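Long-range contacts in uncharacterized protein (Staphylococcus aureus subsp. aureus, PDB 4H0A), which is of unknown function but belongs to the CAP family of cysteine-rich secretory proteins and joins a CAP-associated N-terminal region to a CAP domain: residues 59-64 against 205-210; 63-68 against 82-87; 94-99 against 213-218; 223-228 against 305-310. All coordinates share one frame; numbering follows the deposited sequence. Where two conformers were deposited one is given.

Interaction 1: residues 59-64 against 205-210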
loop_
_atom_site.group_PDB
_atom_site.type_symbol
_atom_site.label_atom_id
_atom_site.label_comp_id
_atom_site.label_asym_id
_atom_site.label_seq_id
_atom_site.Cartn_x
_atom_site.Cartn_y
_atom_site.Cartn_z
ATOM N N ALA A 59 -17.180 -9.611 -3.762
ATOM C CA ALA A 59 -15.908 -8.932 -3.990
ATOM C C ALA A 59 -15.427 -9.163 -5.417
ATOM O O ALA A 59 -15.790 -10.155 -6.058
ATOM C CB ALA A 59 -14.860 -9.420 -2.998
ATOM N N ASP A 60 -14.620 -8.232 -5.917
ATOM C CA ASP A 60 -14.081 -8.319 -7.273
ATOM C C ASP A 60 -13.002 -9.389 -7.371
ATOM O O ASP A 60 -12.884 -10.057 -8.394
ATOM C CB ASP A 60 -13.506 -6.956 -7.694
ATOM C CG ASP A 60 -14.596 -5.902 -7.809
ATOM O OD1 ASP A 60 -15.479 -6.055 -8.674
ATOM O OD2 ASP A 60 -14.612 -4.975 -6.980
ATOM N N ARG A 61 -12.237 -9.547 -6.296
ATOM C CA ARG A 61 -11.091 -10.434 -6.217
ATOM C C ARG A 61 -10.968 -10.953 -4.785
ATOM O O ARG A 61 -11.116 -10.148 -3.865
ATOM C CB ARG A 61 -9.867 -9.541 -6.578
ATOM C CG ARG A 61 -8.643 -10.220 -7.054
ATOM C CD ARG A 61 -7.719 -9.324 -7.853
ATOM N NE ARG A 61 -7.390 -8.029 -7.229
ATOM C CZ ARG A 61 -6.253 -7.706 -6.610
ATOM N NH1 ARG A 61 -5.305 -8.614 -6.423
ATOM N NH2 ARG A 61 -6.061 -6.467 -6.164
ATOM N N VAL A 62 -10.717 -12.260 -4.580
ATOM C CA VAL A 62 -10.493 -12.838 -3.241
ATOM C C VAL A 62 -9.293 -13.739 -3.353
ATOM O O VAL A 62 -9.281 -14.586 -4.242
ATOM C CB VAL A 62 -11.707 -13.612 -2.678
ATOM C CG1 VAL A 62 -11.396 -14.215 -1.298
ATOM C CG2 VAL A 62 -12.949 -12.717 -2.623
ATOM N N TYR A 63 -8.285 -13.574 -2.475
ATOM C CA TYR A 63 -7.065 -14.371 -2.559
ATOM C C TYR A 63 -6.365 -14.521 -1.215
ATOM O O TYR A 63 -6.390 -13.605 -0.392
ATOM C CB TYR A 63 -6.081 -13.720 -3.552
ATOM C CG TYR A 63 -5.844 -12.246 -3.301
ATOM C CD1 TYR A 63 -6.713 -11.287 -3.803
ATOM C CD2 TYR A 63 -4.743 -11.810 -2.569
ATOM C CE1 TYR A 63 -6.510 -9.929 -3.565
ATOM C CE2 TYR A 63 -4.517 -10.453 -2.343
ATOM C CZ TYR A 63 -5.407 -9.512 -2.838
ATOM O OH TYR A 63 -5.183 -8.173 -2.593
ATOM N N PRO A 64 -5.658 -15.641 -1.017
ATOM C CA PRO A 64 -4.905 -15.801 0.228
ATOM C C PRO A 64 -3.565 -15.079 0.177
ATOM O O PRO A 64 -3.000 -14.870 -0.894
ATOM C CB PRO A 64 -4.674 -17.314 0.296
ATOM C CG PRO A 64 -4.584 -17.735 -1.140
ATOM C CD PRO A 64 -5.502 -16.824 -1.904
ATOM N N GLN A 205 -0.446 -9.367 -5.611
ATOM C CA GLN A 205 0.228 -8.155 -5.129
ATOM C C GLN A 205 0.534 -7.267 -6.324
ATOM O O GLN A 205 0.461 -6.054 -6.207
ATOM C CB GLN A 205 1.523 -8.467 -4.350
ATOM C CG GLN A 205 1.346 -9.220 -3.027
ATOM C CD GLN A 205 0.388 -8.564 -2.070
ATOM O OE1 GLN A 205 -0.670 -9.109 -1.746
ATOM N NE2 GLN A 205 0.748 -7.396 -1.574
ATOM N N LEU A 206 0.878 -7.883 -7.482
ATOM C CA LEU A 206 1.151 -7.117 -8.700
ATOM C C LEU A 206 -0.129 -6.400 -9.161
ATOM O O LEU A 206 -0.065 -5.231 -9.538
ATOM C CB LEU A 206 1.692 -8.032 -9.825
ATOM C CG LEU A 206 1.890 -7.377 -11.201
ATOM C CD1 LEU A 206 2.842 -6.167 -11.105
ATOM C CD2 LEU A 206 2.408 -8.385 -12.208
ATOM N N ILE A 207 -1.294 -7.091 -9.118
ATOM C CA ILE A 207 -2.569 -6.470 -9.507
ATOM C C ILE A 207 -2.890 -5.328 -8.535
ATOM O O ILE A 207 -3.330 -4.273 -8.977
ATOM C CB ILE A 207 -3.731 -7.505 -9.596
ATOM C CG1 ILE A 207 -3.480 -8.472 -10.773
ATOM C CG2 ILE A 207 -5.092 -6.785 -9.793
ATOM C CD1 ILE A 207 -4.150 -9.817 -10.609
ATOM N N SER A 208 -2.682 -5.531 -7.230
ATOM C CA SER A 208 -2.905 -4.453 -6.245
ATOM C C SER A 208 -1.953 -3.275 -6.482
ATOM O O SER A 208 -2.366 -2.127 -6.328
ATOM C CB SER A 208 -2.705 -4.972 -4.829
ATOM O OG SER A 208 -3.724 -5.902 -4.519
ATOM N N LEU A 209 -0.686 -3.560 -6.872
ATOM C CA LEU A 209 0.295 -2.516 -7.191
ATOM C C LEU A 209 -0.248 -1.643 -8.333
ATOM O O LEU A 209 -0.211 -0.428 -8.232
ATOM C CB LEU A 209 1.659 -3.134 -7.570
ATOM C CG LEU A 209 2.753 -2.147 -8.044
ATOM C CD1 LEU A 209 3.205 -1.258 -6.901
ATOM C CD2 LEU A 209 3.934 -2.898 -8.629
ATOM N N TYR A 210 -0.781 -2.262 -9.397
ATOM C CA TYR A 210 -1.371 -1.517 -10.517
ATOM C C TYR A 210 -2.562 -0.694 -10.068
ATOM O O TYR A 210 -2.689 0.478 -10.431
ATOM C CB TYR A 210 -1.858 -2.477 -11.632
ATOM C CG TYR A 210 -0.803 -3.291 -12.355
ATOM C CD1 TYR A 210 0.421 -2.729 -12.718
ATOM C CD2 TYR A 210 -1.088 -4.575 -12.815
ATOM C CE1 TYR A 210 1.359 -3.446 -13.461
ATOM C CE2 TYR A 210 -0.172 -5.289 -13.590
ATOM C CZ TYR A 210 1.050 -4.718 -13.914
ATOM O OH TYR A 210 1.995 -5.428 -14.625
HETATM O O HOH W 1 -2.787 -6.962 -2.045
#
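The flat guanidinium of Arg61 lies between an isoleucine methyl of the helix and the ring of Tyr63, two residues on in the same strand. Ile207 CG2 sits over the centre of one face, with Arg61 CZ 3.5 Å from Ile207 CG2. On the opposite face Tyr63 CE1 lies toward the rim. The edge of the group is used for polar contact. Arg61 NH2 donates to Ser208 OG at 2.9 Å, with an N-H...O angle of 169° and the oxygen close to the guanidinium plane. A bend at chi3 (50°) turns the end of the otherwise extended arginine chain so that a face meets Ile207 while an edge meets Ser208.

Tyr63 reaches toward the helix with its hydroxyl in front. In the conformers described, its ring and the Gln205 amide are turned 65° against each other. One water links Tyr63 OH at 2.7 Å, Ser208 OG at 2.8 Å and Gln205 OE1, to which it donates, at 3.0 Å. Gln205 starts out away from the strand, and the bend at chi2 brings OE1 back to this water.

Arg61 NH2 also forms a salt bridge with Glu211, and NH1 is hydrogen-bonded to Asn204 OD1. The guanidinium is thus fixed in rotation by partners at its edge.

The contact packs edge strand 61-65 of the N-terminal antiparallel sheet on helix 201-219, which extends into the CAP-family part. Strand 69-76 pairs with 61-65. Helix 282-290 touches Gln205 and Ser208 through Val282, and strand 306-312 touches Gln205 and Leu206 through Val311.

Interaction 2: residues 63-68 against 82-87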
loop_
_atom_site.group_PDB
_atom_site.type_symbol
_atom_site.label_atom_id
_atom_site.label_comp_id
_atom_site.label_asym_id
_atom_site.label_seq_id
_atom_site.Cartn_x
_atom_site.Cartn_y
_atom_site.Cartn_z
ATOM N N TYR A 63 -8.285 -13.574 -2.475
ATOM C CA TYR A 63 -7.065 -14.371 -2.559
ATOM C C TYR A 63 -6.365 -14.521 -1.215
ATOM O O TYR A 63 -6.390 -13.605 -0.392
ATOM C CB TYR A 63 -6.081 -13.720 -3.552
ATOM C CG TYR A 63 -5.844 -12.246 -3.301
ATOM C CD1 TYR A 63 -6.713 -11.287 -3.803
ATOM C CD2 TYR A 63 -4.743 -11.810 -2.569
ATOM C CE1 TYR A 63 -6.510 -9.929 -3.565
ATOM C CE2 TYR A 63 -4.517 -10.453 -2.343
ATOM C CZ TYR A 63 -5.407 -9.512 -2.838
ATOM O OH TYR A 63 -5.183 -8.173 -2.593
ATOM N N PRO A 64 -5.658 -15.641 -1.017
ATOM C CA PRO A 64 -4.905 -15.801 0.228
ATOM C C PRO A 64 -3.565 -15.079 0.177
ATOM O O PRO A 64 -3.000 -14.870 -0.894
ATOM C CB PRO A 64 -4.674 -17.314 0.296
ATOM C CG PRO A 64 -4.584 -17.735 -1.140
ATOM C CD PRO A 64 -5.502 -16.824 -1.904
ATOM N N PHE A 65 -3.017 -14.768 1.342
ATOM C CA PHE A 65 -1.632 -14.323 1.433
ATOM C C PHE A 65 -1.011 -15.009 2.674
ATOM O O PHE A 65 -1.697 -15.805 3.326
ATOM C CB PHE A 65 -1.476 -12.810 1.367
ATOM C CG PHE A 65 -2.036 -11.988 2.485
ATOM C CD1 PHE A 65 -3.338 -11.524 2.433
ATOM C CD2 PHE A 65 -1.200 -11.480 3.475
ATOM C CE1 PHE A 65 -3.821 -10.659 3.409
ATOM C CE2 PHE A 65 -1.688 -10.613 4.446
ATOM C CZ PHE A 65 -2.989 -10.187 4.392
ATOM N N ARG A 66 0.306 -14.860 2.881
ATOM C CA ARG A 66 1.024 -15.566 3.965
ATOM C C ARG A 66 0.400 -15.367 5.356
ATOM O O ARG A 66 -0.261 -14.373 5.615
ATOM C CB ARG A 66 2.519 -15.155 4.034
ATOM C CG ARG A 66 2.755 -13.644 3.992
ATOM C CD ARG A 66 3.966 -13.164 4.766
ATOM N NE ARG A 66 5.231 -13.555 4.140
ATOM C CZ ARG A 66 6.402 -12.941 4.318
ATOM N NH1 ARG A 66 6.492 -11.870 5.106
ATOM N NH2 ARG A 66 7.491 -13.383 3.701
ATOM N N ASP A 67 0.656 -16.329 6.238
ATOM C CA ASP A 67 0.226 -16.361 7.639
ATOM C C ASP A 67 -1.301 -16.494 7.802
ATOM O O ASP A 67 -1.835 -16.100 8.837
ATOM C CB ASP A 67 0.750 -15.135 8.416
ATOM C CG ASP A 67 2.204 -14.836 8.133
ATOM O OD1 ASP A 67 3.013 -15.789 8.111
ATOM O OD2 ASP A 67 2.525 -13.661 7.876
ATOM N N GLY A 68 -1.970 -17.116 6.837
ATOM C CA GLY A 68 -3.386 -17.439 6.948
ATOM C C GLY A 68 -4.390 -16.318 6.809
ATOM O O GLY A 68 -5.517 -16.471 7.288
ATOM N N ILE A 82 -9.256 -2.624 0.086
ATOM C CA ILE A 82 -8.550 -3.895 0.241
ATOM C C ILE A 82 -8.879 -4.307 1.660
ATOM O O ILE A 82 -8.411 -3.664 2.608
ATOM C CB ILE A 82 -7.024 -3.901 -0.034
ATOM C CG1 ILE A 82 -6.709 -3.395 -1.453
ATOM C CG2 ILE A 82 -6.473 -5.353 0.183
ATOM C CD1 ILE A 82 -5.206 -3.086 -1.683
ATOM N N VAL A 83 -9.719 -5.336 1.808
ATOM C CA VAL A 83 -10.191 -5.812 3.107
ATOM C C VAL A 83 -9.484 -7.116 3.444
ATOM O O VAL A 83 -9.660 -8.080 2.709
ATOM C CB VAL A 83 -11.733 -5.996 3.054
ATOM C CG1 VAL A 83 -12.273 -6.494 4.390
ATOM C CG2 VAL A 83 -12.427 -4.699 2.617
ATOM N N SER A 84 -8.721 -7.161 4.549
ATOM C CA SER A 84 -8.039 -8.392 4.976
ATOM C C SER A 84 -8.830 -9.067 6.062
ATOM O O SER A 84 -9.335 -8.386 6.957
ATOM C CB SER A 84 -6.633 -8.095 5.488
ATOM O OG SER A 84 -5.937 -7.244 4.596
ATOM N N THR A 85 -8.891 -10.396 6.024
ATOM C CA THR A 85 -9.624 -11.172 7.007
ATOM C C THR A 85 -8.780 -12.323 7.542
ATOM O O THR A 85 -7.829 -12.761 6.899
ATOM C CB THR A 85 -10.926 -11.745 6.391
ATOM O OG1 THR A 85 -10.572 -12.779 5.482
ATOM C CG2 THR A 85 -11.772 -10.690 5.667
ATOM N N LYS A 86 -9.146 -12.800 8.717
ATOM C CA LYS A 86 -8.554 -13.970 9.356
ATOM C C LYS A 86 -9.697 -14.696 10.009
ATOM O O LYS A 86 -10.378 -14.095 10.836
ATOM C CB LYS A 86 -7.463 -13.591 10.364
ATOM C CG LYS A 86 -6.721 -14.828 10.923
ATOM C CD LYS A 86 -5.217 -14.674 10.809
ATOM C CE LYS A 86 -4.460 -15.805 11.443
ATOM N NZ LYS A 86 -2.992 -15.586 11.367
ATOM N N ARG A 87 -9.984 -15.931 9.557
ATOM C CA ARG A 87 -11.112 -16.749 10.020
ATOM C C ARG A 87 -12.436 -16.013 9.729
ATOM O O ARG A 87 -13.330 -15.986 10.569
ATOM C CB ARG A 87 -10.964 -17.111 11.512
ATOM C CG ARG A 87 -9.661 -17.850 11.815
ATOM C CD ARG A 87 -9.552 -18.270 13.274
ATOM N NE ARG A 87 -8.190 -18.117 13.798
ATOM C CZ ARG A 87 -7.639 -16.971 14.205
ATOM N NH1 ARG A 87 -8.328 -15.832 14.149
ATOM N NH2 ARG A 87 -6.392 -16.953 14.663
HETATM O O HOH W 2 -8.244 -16.552 6.744
#
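Lys86 reaches across to the turn that follows strand 61-65 and donates from NZ to the backbone oxygen of Asp67. Lys86 NZ lies 2.8 Å from Asp67 O, almost in line with the carbonyl bond (C=O...N angle 171°). The lysine bends once, at chi2 (129°), and is extended beyond it. Its CD passes near the next carbonyl oxygen, with Lys86 CD 4.0 Å from Gly68 O. The ammonium group thus holds the backbone of the turn, while the Asp67 carboxylate leads away to His194.

A water adds a second link. It donates to Gly68 O at 2.8 Å and accepts a weak bond from Arg87 N.

Further back along the two strands the contacts are looser. Phe65 presents its ring edge to Ser84, with Phe65 CZ 4.2 Å from Ser84 OG. The Ser84 hydroxyl is hydrogen-bonded to Asn71 OD1, on the strand between the two segments. In the Tyr63 conformer described, the methyl Ile82 CG2 approaches Tyr63 OH at 4.2 Å.

Tyr69 touches both Phe65 and Lys86. Its ring meets that of Phe65 with the planes about 15° apart, and it makes a cation-pi contact with Lys86. The backbone N of Asp67 donates to Asn195 OD1.

The two strands are second neighbours in the seven-stranded antiparallel sheet. Strand 69-76 lies between 61-65 and 79-86, so the contact is made by side chains and the turn bridging over it. Strand 89-96 pairs with the far edge of 79-86, and helix 201-219 touches Tyr63 and Phe65.

Interaction 3: residues 94-99 against 213-218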
loop_
_atom_site.group_PDB
_atom_site.type_symbol
_atom_site.label_atom_id
_atom_site.label_comp_id
_atom_site.label_asym_id
_atom_site.label_seq_id
_atom_site.Cartn_x
_atom_site.Cartn_y
_atom_site.Cartn_z
ATOM N N TYR A 94 -7.897 -1.170 3.885
ATOM C CA TYR A 94 -7.209 -0.073 3.208
ATOM C C TYR A 94 -8.292 0.614 2.376
ATOM O O TYR A 94 -8.987 -0.086 1.647
ATOM C CB TYR A 94 -6.050 -0.599 2.339
ATOM C CG TYR A 94 -5.499 0.455 1.405
ATOM C CD1 TYR A 94 -4.597 1.411 1.857
ATOM C CD2 TYR A 94 -5.964 0.562 0.097
ATOM C CE1 TYR A 94 -4.122 2.413 1.012
ATOM C CE2 TYR A 94 -5.517 1.574 -0.747
ATOM C CZ TYR A 94 -4.598 2.498 -0.285
ATOM O OH TYR A 94 -4.167 3.486 -1.127
ATOM N N ALA A 95 -8.488 1.931 2.502
ATOM C CA ALA A 95 -9.553 2.603 1.747
ATOM C C ALA A 95 -9.071 3.866 1.093
ATOM O O ALA A 95 -8.343 4.636 1.710
ATOM C CB ALA A 95 -10.712 2.939 2.678
ATOM N N THR A 96 -9.513 4.120 -0.141
ATOM C CA THR A 96 -9.209 5.380 -0.819
ATOM C C THR A 96 -10.283 5.638 -1.870
ATOM O O THR A 96 -11.101 4.761 -2.139
ATOM C CB THR A 96 -7.787 5.373 -1.408
ATOM O OG1 THR A 96 -7.456 6.707 -1.820
ATOM C CG2 THR A 96 -7.612 4.391 -2.568
ATOM N N GLY A 97 -10.282 6.834 -2.429
ATOM C CA GLY A 97 -11.215 7.205 -3.489
ATOM C C GLY A 97 -11.979 8.479 -3.205
ATOM O O GLY A 97 -11.855 9.070 -2.129
ATOM N N GLU A 98 -12.810 8.879 -4.175
ATOM C CA GLU A 98 -13.607 10.101 -4.089
ATOM C C GLU A 98 -14.740 10.013 -3.065
ATOM O O GLU A 98 -15.142 11.056 -2.548
ATOM C CB GLU A 98 -14.213 10.448 -5.472
ATOM N N LYS A 99 -15.301 8.814 -2.818
ATOM C CA LYS A 99 -16.440 8.664 -1.906
ATOM C C LYS A 99 -16.264 7.450 -0.992
ATOM O O LYS A 99 -16.887 6.411 -1.199
ATOM C CB LYS A 99 -17.753 8.552 -2.729
ATOM C CG LYS A 99 -19.065 8.576 -1.929
ATOM C CD LYS A 99 -19.381 9.931 -1.332
ATOM C CE LYS A 99 -20.736 9.953 -0.665
ATOM N NZ LYS A 99 -20.966 11.218 0.086
ATOM N N THR A 213 -1.639 2.203 -7.669
ATOM C CA THR A 213 -0.955 3.237 -8.463
ATOM C C THR A 213 -1.992 4.097 -9.179
ATOM O O THR A 213 -1.879 5.320 -9.169
ATOM C CB THR A 213 0.011 2.603 -9.473
ATOM O OG1 THR A 213 1.097 2.031 -8.752
ATOM C CG2 THR A 213 0.528 3.611 -10.522
ATOM N N ASN A 214 -3.000 3.464 -9.791
ATOM C CA ASN A 214 -4.033 4.195 -10.519
ATOM C C ASN A 214 -4.971 4.952 -9.560
ATOM O O ASN A 214 -5.423 6.027 -9.928
ATOM C CB ASN A 214 -4.803 3.272 -11.483
ATOM C CG ASN A 214 -4.035 3.025 -12.771
ATOM O OD1 ASN A 214 -3.170 3.821 -13.170
ATOM N ND2 ASN A 214 -4.327 1.928 -13.470
ATOM N N GLU A 215 -5.214 4.455 -8.336
ATOM C CA GLU A 215 -6.010 5.219 -7.358
ATOM C C GLU A 215 -5.286 6.503 -6.969
ATOM O O GLU A 215 -5.922 7.551 -6.880
ATOM C CB GLU A 215 -6.295 4.392 -6.086
ATOM C CG GLU A 215 -7.278 3.252 -6.291
ATOM C CD GLU A 215 -8.638 3.664 -6.821
ATOM O OE1 GLU A 215 -9.185 4.688 -6.348
ATOM O OE2 GLU A 215 -9.145 2.972 -7.731
HETATM N N MSE A 216 -3.951 6.438 -6.794
HETATM C CA MSE A 216 -3.145 7.619 -6.454
HETATM C C MSE A 216 -3.169 8.610 -7.607
HETATM O O MSE A 216 -3.325 9.813 -7.380
HETATM C CB MSE A 216 -1.700 7.216 -6.110
HETATM C CG MSE A 216 -1.579 6.361 -4.849
HETATM SE SE MSE A 216 -2.160 7.276 -3.244
HETATM C CE MSE A 216 -4.065 6.512 -3.105
ATOM N N ARG A 217 -3.065 8.108 -8.849
ATOM C CA ARG A 217 -3.153 8.969 -10.034
ATOM C C ARG A 217 -4.540 9.633 -10.132
ATOM O O ARG A 217 -4.616 10.828 -10.433
ATOM C CB ARG A 217 -2.859 8.153 -11.309
ATOM C CG ARG A 217 -1.384 7.783 -11.457
ATOM C CD ARG A 217 -1.148 6.992 -12.722
ATOM N NE ARG A 217 -1.384 7.803 -13.922
ATOM C CZ ARG A 217 -0.507 8.644 -14.474
ATOM N NH1 ARG A 217 0.699 8.811 -13.937
ATOM N NH2 ARG A 217 -0.832 9.329 -15.565
ATOM N N LYS A 218 -5.632 8.870 -9.873
ATOM C CA LYS A 218 -6.997 9.424 -9.935
ATOM C C LYS A 218 -7.203 10.542 -8.905
ATOM O O LYS A 218 -7.864 11.522 -9.234
ATOM C CB LYS A 218 -8.079 8.336 -9.756
ATOM C CG LYS A 218 -8.337 7.529 -11.029
ATOM C CD LYS A 218 -9.487 6.530 -10.882
ATOM C CE LYS A 218 -9.185 5.394 -9.929
ATOM N NZ LYS A 218 -10.226 4.331 -10.002
#
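This is buried van der Waals packing between the end of strand 89-96 and the C-terminal half of helix 201-219, and it joins the CAP-associated N-terminal part to the CAP-family part. Strand and helix segments run at 33° to each other, with axes 10.5 Å apart at closest approach.

Met216, a selenomethionine here, folds at chi2 and chi3 and rests its terminal methyl against two hydroxyls. Met216 CE lies 3.6 Å from Tyr94 OH and 3.6 Å from Thr96 OG1. Tyr94 and Met216 reach out from opposite directions and meet near their ends.

Thr96 divides its branches. With OG1 anti to the backbone N (chi1 -169°), its hydroxyl is hydrogen-bonded to Leu167 O. The methyl is left to cross obliquely over the Glu215 chain, with Thr96 CG2 3.8 Å from Glu215 CB. The Glu215 chain bends at chi2, and Glu215 OE2 forms a salt bridge to Lys218 NZ at 2.9 Å, met from above the carboxylate plane.

Tyr80 of strand 79-86 packs against Tyr94, Thr96 and Glu215. Strand 166-172, on the other side of strand 89-96, touches Thr96 through Ser168 and Met216 through Leu167. Helix 282-290 adds Pro283 on Tyr94 and Ile286 on Met216.

Interaction 4: residues 223-228 against 305-310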
loop_
_atom_site.group_PDB
_atom_site.type_symbol
_atom_site.label_atom_id
_atom_site.label_comp_id
_atom_site.label_asym_id
_atom_site.label_seq_id
_atom_site.Cartn_x
_atom_site.Cartn_y
_atom_site.Cartn_z
ATOM N N LYS A 223 -4.894 10.582 -15.716
ATOM C CA LYS A 223 -5.476 9.421 -16.380
ATOM C C LYS A 223 -4.817 8.148 -15.842
ATOM O O LYS A 223 -3.612 8.156 -15.567
ATOM C CB LYS A 223 -5.296 9.506 -17.907
ATOM C CG LYS A 223 -6.043 10.665 -18.548
ATOM C CD LYS A 223 -5.871 10.673 -20.062
ATOM C CE LYS A 223 -6.566 11.844 -20.718
ATOM N NZ LYS A 223 -6.408 11.824 -22.197
ATOM N N PRO A 224 -5.571 7.050 -15.655
ATOM C CA PRO A 224 -4.934 5.809 -15.183
ATOM C C PRO A 224 -4.046 5.205 -16.272
ATOM O O PRO A 224 -4.310 5.407 -17.454
ATOM C CB PRO A 224 -6.123 4.904 -14.855
ATOM C CG PRO A 224 -7.211 5.376 -15.726
ATOM C CD PRO A 224 -7.005 6.849 -15.943
ATOM N N LEU A 225 -2.978 4.511 -15.878
ATOM C CA LEU A 225 -2.071 3.887 -16.842
ATOM C C LEU A 225 -2.630 2.547 -17.269
ATOM O O LEU A 225 -3.193 1.832 -16.442
ATOM C CB LEU A 225 -0.669 3.716 -16.242
ATOM C CG LEU A 225 -0.018 4.991 -15.710
ATOM C CD1 LEU A 225 1.339 4.703 -15.135
ATOM C CD2 LEU A 225 0.092 6.055 -16.787
ATOM N N LYS A 226 -2.513 2.218 -18.562
ATOM C CA LYS A 226 -2.978 0.933 -19.074
ATOM C C LYS A 226 -1.902 -0.112 -18.811
ATOM O O LYS A 226 -0.723 0.214 -18.815
ATOM C CB LYS A 226 -3.314 1.014 -20.571
ATOM C CG LYS A 226 -4.507 1.915 -20.852
ATOM C CD LYS A 226 -4.979 1.791 -22.295
ATOM C CE LYS A 226 -6.219 2.608 -22.571
ATOM N NZ LYS A 226 -6.789 2.308 -23.913
ATOM N N ILE A 227 -2.296 -1.352 -18.540
ATOM C CA ILE A 227 -1.323 -2.406 -18.238
ATOM C C ILE A 227 -0.803 -2.969 -19.559
ATOM O O ILE A 227 -1.599 -3.300 -20.431
ATOM C CB ILE A 227 -1.948 -3.478 -17.314
ATOM C CG1 ILE A 227 -2.256 -2.846 -15.929
ATOM C CG2 ILE A 227 -1.010 -4.688 -17.153
ATOM C CD1 ILE A 227 -3.428 -3.411 -15.270
ATOM N N ASN A 228 0.531 -3.008 -19.727
ATOM C CA ASN A 228 1.193 -3.527 -20.921
ATOM C C ASN A 228 1.916 -4.832 -20.573
ATOM O O ASN A 228 2.813 -4.821 -19.728
ATOM C CB ASN A 228 2.172 -2.495 -21.469
ATOM C CG ASN A 228 2.713 -2.876 -22.819
ATOM O OD1 ASN A 228 3.610 -3.714 -22.934
ATOM N ND2 ASN A 228 2.125 -2.339 -23.878
ATOM N N ASP A 305 1.463 6.764 -20.219
ATOM C CA ASP A 305 0.139 6.203 -20.502
ATOM C C ASP A 305 0.087 4.671 -20.300
ATOM O O ASP A 305 -1.007 4.121 -20.350
ATOM C CB ASP A 305 -0.339 6.572 -21.920
ATOM C CG ASP A 305 0.729 6.574 -22.990
ATOM O OD1 ASP A 305 1.611 5.689 -22.950
ATOM O OD2 ASP A 305 0.701 7.477 -23.850
ATOM N N GLU A 306 1.233 3.993 -20.034
ATOM C CA GLU A 306 1.272 2.546 -19.828
ATOM C C GLU A 306 2.239 2.167 -18.730
ATOM O O GLU A 306 3.179 2.915 -18.439
ATOM C CB GLU A 306 1.703 1.825 -21.111
ATOM C CG GLU A 306 0.729 1.969 -22.264
ATOM C CD GLU A 306 1.123 1.214 -23.520
ATOM O OE1 GLU A 306 2.170 0.526 -23.511
ATOM O OE2 GLU A 306 0.382 1.322 -24.523
HETATM N N MSE A 307 2.034 0.981 -18.162
HETATM C CA MSE A 307 2.903 0.443 -17.128
HETATM C C MSE A 307 2.886 -1.084 -17.156
HETATM O O MSE A 307 1.972 -1.698 -17.701
HETATM C CB MSE A 307 2.486 0.958 -15.734
HETATM C CG MSE A 307 1.133 0.425 -15.258
HETATM SE SE MSE A 307 0.626 1.105 -13.492
HETATM C CE MSE A 307 -1.210 0.514 -13.608
ATOM N N GLY A 308 3.900 -1.666 -16.555
ATOM C CA GLY A 308 4.028 -3.111 -16.431
ATOM C C GLY A 308 5.019 -3.394 -15.332
ATOM O O GLY A 308 6.019 -2.690 -15.219
ATOM N N GLY A 309 4.723 -4.361 -14.489
ATOM C CA GLY A 309 5.604 -4.634 -13.368
ATOM C C GLY A 309 5.711 -6.087 -13.010
ATOM O O GLY A 309 5.251 -6.964 -13.743
ATOM N N ASP A 310 6.360 -6.336 -11.885
ATOM C CA ASP A 310 6.494 -7.671 -11.337
ATOM C C ASP A 310 6.678 -7.590 -9.833
ATOM O O ASP A 310 7.193 -6.599 -9.327
ATOM C CB ASP A 310 7.672 -8.425 -11.974
ATOM C CG ASP A 310 7.677 -9.914 -11.646
ATOM O OD1 ASP A 310 6.581 -10.511 -11.556
ATOM O OD2 ASP A 310 8.764 -10.475 -11.483
#
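Two parallel strands pair here at one edge of the mixed sheet that carries the CAP-family strands. Lys226 is in register with Glu306, and Ile227 with Met307. Three backbone bonds hold the pair. Lys226 N donates to Asp305 O at 3.0 Å, Met307 N to Lys226 O at 2.9 Å and Asn228 N to Met307 O at 2.8 Å. Asp305 and Glu306 form a classic beta bulge opposite Leu321 of the next strand.

Met307, a selenomethionine, crosses Leu225 at about a right angle. Met307 CG lies 3.9 Å from Leu225 CB, and the extended chain carries Met307 CE on to 3.7 Å from Leu225 O. Ile227 CG1 touches the same methyl more loosely.

On the other face, Glu306 extends beyond CG toward Asn228. Glu306 OE1 is 2.9 Å from Asn228 ND2, with the carboxylate and amide planes 22° apart. The other end of the amide is used as an N-cap. Asn228 OD1 accepts from Leu231 N at the start of helix 229-242.

Strand 226-227 is an outermost strand of the sheet and leads into that helix. Strand 315-322 pairs with the other edge of 306-312. Helix 201-219 packs on the Met307 and Ile227 side, through Asn214 and Tyr210.

Helix 201-219 is used by interactions 1 and 3 and borders interactions 2 and 4. Interactions 1 and 3 use two successive parts of it against one face of the seven-stranded sheet, with centres about 15 Å apart. Interaction 2 lies within that sheet, shares Tyr63 with interaction 1 and touches it where Ser208 OG is 4.3 Å from Ile82 CD1. It meets interaction 3 through the strand pair, where Ile82 O is 2.8 Å from Tyr94 N. Interaction 4 lies on the other sheet and meets interaction 1 where Tyr210 OH is 2.9 Å from Gly309 N, and interaction 3 where Asn214 OD1 is 2.8 Å from Leu225 N. Interactions 2 and 4 do not touch.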